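Local atomic coordinates of dehydroquinate synthase (Thermus thermophilus, PDB entry 1UJN), a protein that probably catalyses the conversion of 3-deoxy-D-arabino-heptulosonate 7-phosphate to 3-dehydroquinate with release of phosphate, the second step of chorismate biosynthesis, using NAD and a divalent metal. Residues Leu227-Ala239 with His247-Ala259. Numbering follows the deposited sequence.
Sequences LNLGHTLGHALEA and HGMAVAYGLLYAA
Val-251 slips its CG2 methyl over one face of the His-231 imidazole, offset toward the rim and 4.1 Å from the ring centroid, a CH-pi contact; the same methyl lies over the rim of His-247, in its own helix. The two imidazoles, with planes 61° apart, bring their NE2 atoms within 3.6 Å of each other. An atom modelled as water lies 2.4 Å from NE2 of both His-231 and His-247, short for a water, so its identity is doubtful. Each ring is also held through ND1: that of His-231 donates to Leu-229 O from above the carbonyl plane, that of His-247 to Glu-238 OE1 (3.2 Å), from the syn side but 31° out of the carboxylate plane, and weakly to OE2. With CG anti to the backbone N (chi1 -177°), the His-247 ring is carried toward helix 231-239 and this carboxylate. Behind the histidines the helices pack through glycines, and Gly-254 CA offers a C-H to Gly-230 O at 3.3 Å. Farther along, Leu-233 CD2 presses on Tyr-257 CB and CG, and Tyr-257 OH is bonded to Leu-330 O. Glu-173 of helix 164-181 touches both histidines, consistent with the predicted zinc site of dehydroquinate synthases, although no metal is modelled there.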
# COMPACT_ATOMS: atom_id res chain seq x y z
N LEU A 227 -3.99 12.71 20.15
CA LEU A 227 -2.90 11.76 20.34
C LEU A 227 -1.57 12.44 20.04
O LEU A 227 -0.50 11.93 20.38
CB LEU A 227 -3.09 10.55 19.43
CG LEU A 227 -4.34 9.70 19.68
CD1 LEU A 227 -4.54 8.72 18.54
CD2 LEU A 227 -4.19 8.95 21.00
N ASN A 228 -1.63 13.61 19.41
CA ASN A 228 -0.42 14.35 19.08
C ASN A 228 0.01 15.26 20.22
O ASN A 228 0.85 16.15 20.03
CB ASN A 228 -0.62 15.16 17.80
CG ASN A 228 -0.79 14.28 16.58
OD1 ASN A 228 0.03 13.40 16.31
ND2 ASN A 228 -1.86 14.51 15.82
N LEU A 229 -0.56 15.05 21.40
CA LEU A 229 -0.22 15.85 22.57
C LEU A 229 1.28 15.71 22.86
O LEU A 229 1.79 14.60 22.99
CB LEU A 229 -1.02 15.37 23.78
CG LEU A 229 -0.74 16.00 25.15
CD1 LEU A 229 -1.08 17.49 25.13
CD2 LEU A 229 -1.55 15.28 26.21
N GLY A 230 1.96 16.85 22.95
CA GLY A 230 3.39 16.85 23.23
C GLY A 230 4.28 16.50 22.05
O GLY A 230 5.51 16.48 22.18
N HIS A 231 3.68 16.23 20.90
CA HIS A 231 4.45 15.85 19.71
C HIS A 231 4.97 17.00 18.84
O HIS A 231 5.89 16.80 18.06
CB HIS A 231 3.63 14.89 18.84
CG HIS A 231 3.57 13.50 19.38
ND1 HIS A 231 3.02 13.19 20.61
CD2 HIS A 231 3.97 12.32 18.86
CE1 HIS A 231 3.09 11.89 20.82
NE2 HIS A 231 3.67 11.33 19.77
N THR A 232 4.38 18.19 18.97
CA THR A 232 4.83 19.32 18.16
C THR A 232 6.25 19.72 18.59
O THR A 232 7.15 19.85 17.76
CB THR A 232 3.89 20.53 18.31
OG1 THR A 232 2.56 20.16 17.92
CG2 THR A 232 4.36 21.68 17.42
N LEU A 233 6.44 19.90 19.89
CA LEU A 233 7.77 20.25 20.39
C LEU A 233 8.64 19.00 20.36
O LEU A 233 9.83 19.07 20.05
CB LEU A 233 7.69 20.80 21.82
CG LEU A 233 9.07 21.14 22.41
CD1 LEU A 233 9.77 22.17 21.53
CD2 LEU A 233 8.91 21.66 23.83
N GLY A 234 8.03 17.86 20.68
CA GLY A 234 8.77 16.61 20.69
C GLY A 234 9.46 16.35 19.36
O GLY A 234 10.64 16.03 19.31
N HIS A 235 8.70 16.50 18.29
CA HIS A 235 9.22 16.30 16.94
C HIS A 235 10.39 17.24 16.67
O HIS A 235 11.40 16.85 16.08
CB HIS A 235 8.12 16.54 15.92
CG HIS A 235 8.57 16.39 14.51
ND1 HIS A 235 8.81 15.16 13.93
CD2 HIS A 235 8.84 17.32 13.55
CE1 HIS A 235 9.20 15.34 12.68
NE2 HIS A 235 9.23 16.64 12.43
N ALA A 236 10.24 18.49 17.10
CA ALA A 236 11.27 19.50 16.90
C ALA A 236 12.56 19.15 17.63
O ALA A 236 13.66 19.38 17.13
CB ALA A 236 10.76 20.86 17.37
N LEU A 237 12.42 18.58 18.83
CA LEU A 237 13.58 18.19 19.63
C LEU A 237 14.29 17.00 19.00
O LEU A 237 15.52 16.95 18.94
CB LEU A 237 13.14 17.85 21.06
CG LEU A 237 12.60 19.04 21.87
CD1 LEU A 237 12.01 18.53 23.18
CD2 LEU A 237 13.72 20.04 22.13
N GLU A 238 13.51 16.04 18.52
CA GLU A 238 14.08 14.86 17.88
C GLU A 238 14.87 15.28 16.64
O GLU A 238 15.94 14.75 16.37
CB GLU A 238 12.97 13.89 17.48
CG GLU A 238 12.46 13.04 18.63
CD GLU A 238 11.38 12.07 18.20
OE1 GLU A 238 10.23 12.51 18.00
OE2 GLU A 238 11.68 10.87 18.06
N ALA A 239 14.34 16.25 15.91
CA ALA A 239 15.00 16.74 14.70
C ALA A 239 16.29 17.49 15.02
O ALA A 239 17.32 17.28 14.36
CB ALA A 239 14.05 17.64 13.91
N HIS A 247 12.34 8.80 20.95
CA HIS A 247 10.98 9.32 20.80
C HIS A 247 10.22 9.54 22.10
O HIS A 247 9.65 10.61 22.32
CB HIS A 247 10.16 8.39 19.91
CG HIS A 247 8.77 8.88 19.65
ND1 HIS A 247 8.51 9.98 18.85
CD2 HIS A 247 7.57 8.45 20.09
CE1 HIS A 247 7.21 10.20 18.82
NE2 HIS A 247 6.61 9.28 19.56
N GLY A 248 10.21 8.52 22.97
CA GLY A 248 9.51 8.63 24.23
C GLY A 248 10.02 9.75 25.12
O GLY A 248 9.26 10.40 25.84
N MET A 249 11.33 9.98 25.07
CA MET A 249 11.92 11.03 25.88
C MET A 249 11.48 12.38 25.33
O MET A 249 11.15 13.29 26.10
CB MET A 249 13.45 10.91 25.86
CG MET A 249 13.97 9.59 26.41
SD MET A 249 13.42 9.29 28.11
CE MET A 249 14.41 7.83 28.55
N ALA A 250 11.46 12.50 24.01
CA ALA A 250 11.05 13.73 23.36
C ALA A 250 9.60 14.05 23.72
O ALA A 250 9.24 15.20 23.95
CB ALA A 250 11.19 13.60 21.85
N VAL A 251 8.76 13.01 23.75
CA VAL A 251 7.36 13.20 24.10
C VAL A 251 7.24 13.73 25.52
O VAL A 251 6.45 14.64 25.78
CB VAL A 251 6.57 11.88 23.98
CG1 VAL A 251 5.17 12.06 24.56
CG2 VAL A 251 6.49 11.46 22.52
N ALA A 252 8.02 13.16 26.44
CA ALA A 252 7.98 13.60 27.83
C ALA A 252 8.28 15.09 27.92
O ALA A 252 7.60 15.83 28.65
CB ALA A 252 8.98 12.80 28.66
N TYR A 253 9.30 15.52 27.18
CA TYR A 253 9.69 16.94 27.16
C TYR A 253 8.55 17.77 26.57
O TYR A 253 8.27 18.87 27.04
CB TYR A 253 10.96 17.14 26.32
CG TYR A 253 12.24 16.80 27.05
CD1 TYR A 253 13.17 15.91 26.50
CD2 TYR A 253 12.56 17.41 28.26
CE1 TYR A 253 14.38 15.64 27.14
CE2 TYR A 253 13.77 17.15 28.90
CZ TYR A 253 14.67 16.27 28.34
OH TYR A 253 15.87 16.03 28.97
N GLY A 254 7.90 17.23 25.54
CA GLY A 254 6.80 17.93 24.89
C GLY A 254 5.60 18.05 25.81
O GLY A 254 4.84 19.02 25.74
N LEU A 255 5.42 17.06 26.68
CA LEU A 255 4.31 17.06 27.63
C LEU A 255 4.46 18.19 28.64
O LEU A 255 3.48 18.81 29.06
CB LEU A 255 4.21 15.72 28.36
CG LEU A 255 3.80 14.55 27.47
CD1 LEU A 255 3.76 13.27 28.29
CD2 LEU A 255 2.44 14.83 26.86
N LEU A 256 5.70 18.46 29.04
CA LEU A 256 5.96 19.54 29.99
C LEU A 256 5.59 20.86 29.32
O LEU A 256 4.97 21.73 29.92
CB LEU A 256 7.43 19.55 30.41
CG LEU A 256 7.83 20.69 31.35
CD1 LEU A 256 7.03 20.59 32.64
CD2 LEU A 256 9.31 20.63 31.64
N TYR A 257 5.97 21.00 28.05
CA TYR A 257 5.68 22.22 27.31
C TYR A 257 4.17 22.40 27.17
O TYR A 257 3.65 23.50 27.37
CB TYR A 257 6.32 22.17 25.92
CG TYR A 257 6.28 23.49 25.19
CD1 TYR A 257 7.04 24.58 25.63
CD2 TYR A 257 5.49 23.65 24.05
CE1 TYR A 257 7.00 25.81 24.94
CE2 TYR A 257 5.45 24.87 23.36
CZ TYR A 257 6.21 25.94 23.81
OH TYR A 257 6.16 27.14 23.14
N ALA A 258 3.48 21.32 26.83
CA ALA A 258 2.03 21.36 26.67
C ALA A 258 1.37 21.79 27.97
O ALA A 258 0.44 22.60 27.98
CB ALA A 258 1.51 19.98 26.26
N ALA A 259 1.87 21.25 29.08
CA ALA A 259 1.35 21.59 30.40
C ALA A 259 1.52 23.09 30.66
O ALA A 259 0.64 23.72 31.24
CB ALA A 259 2.06 20.78 31.47
O HOH W 1 4.27 8.99 20.03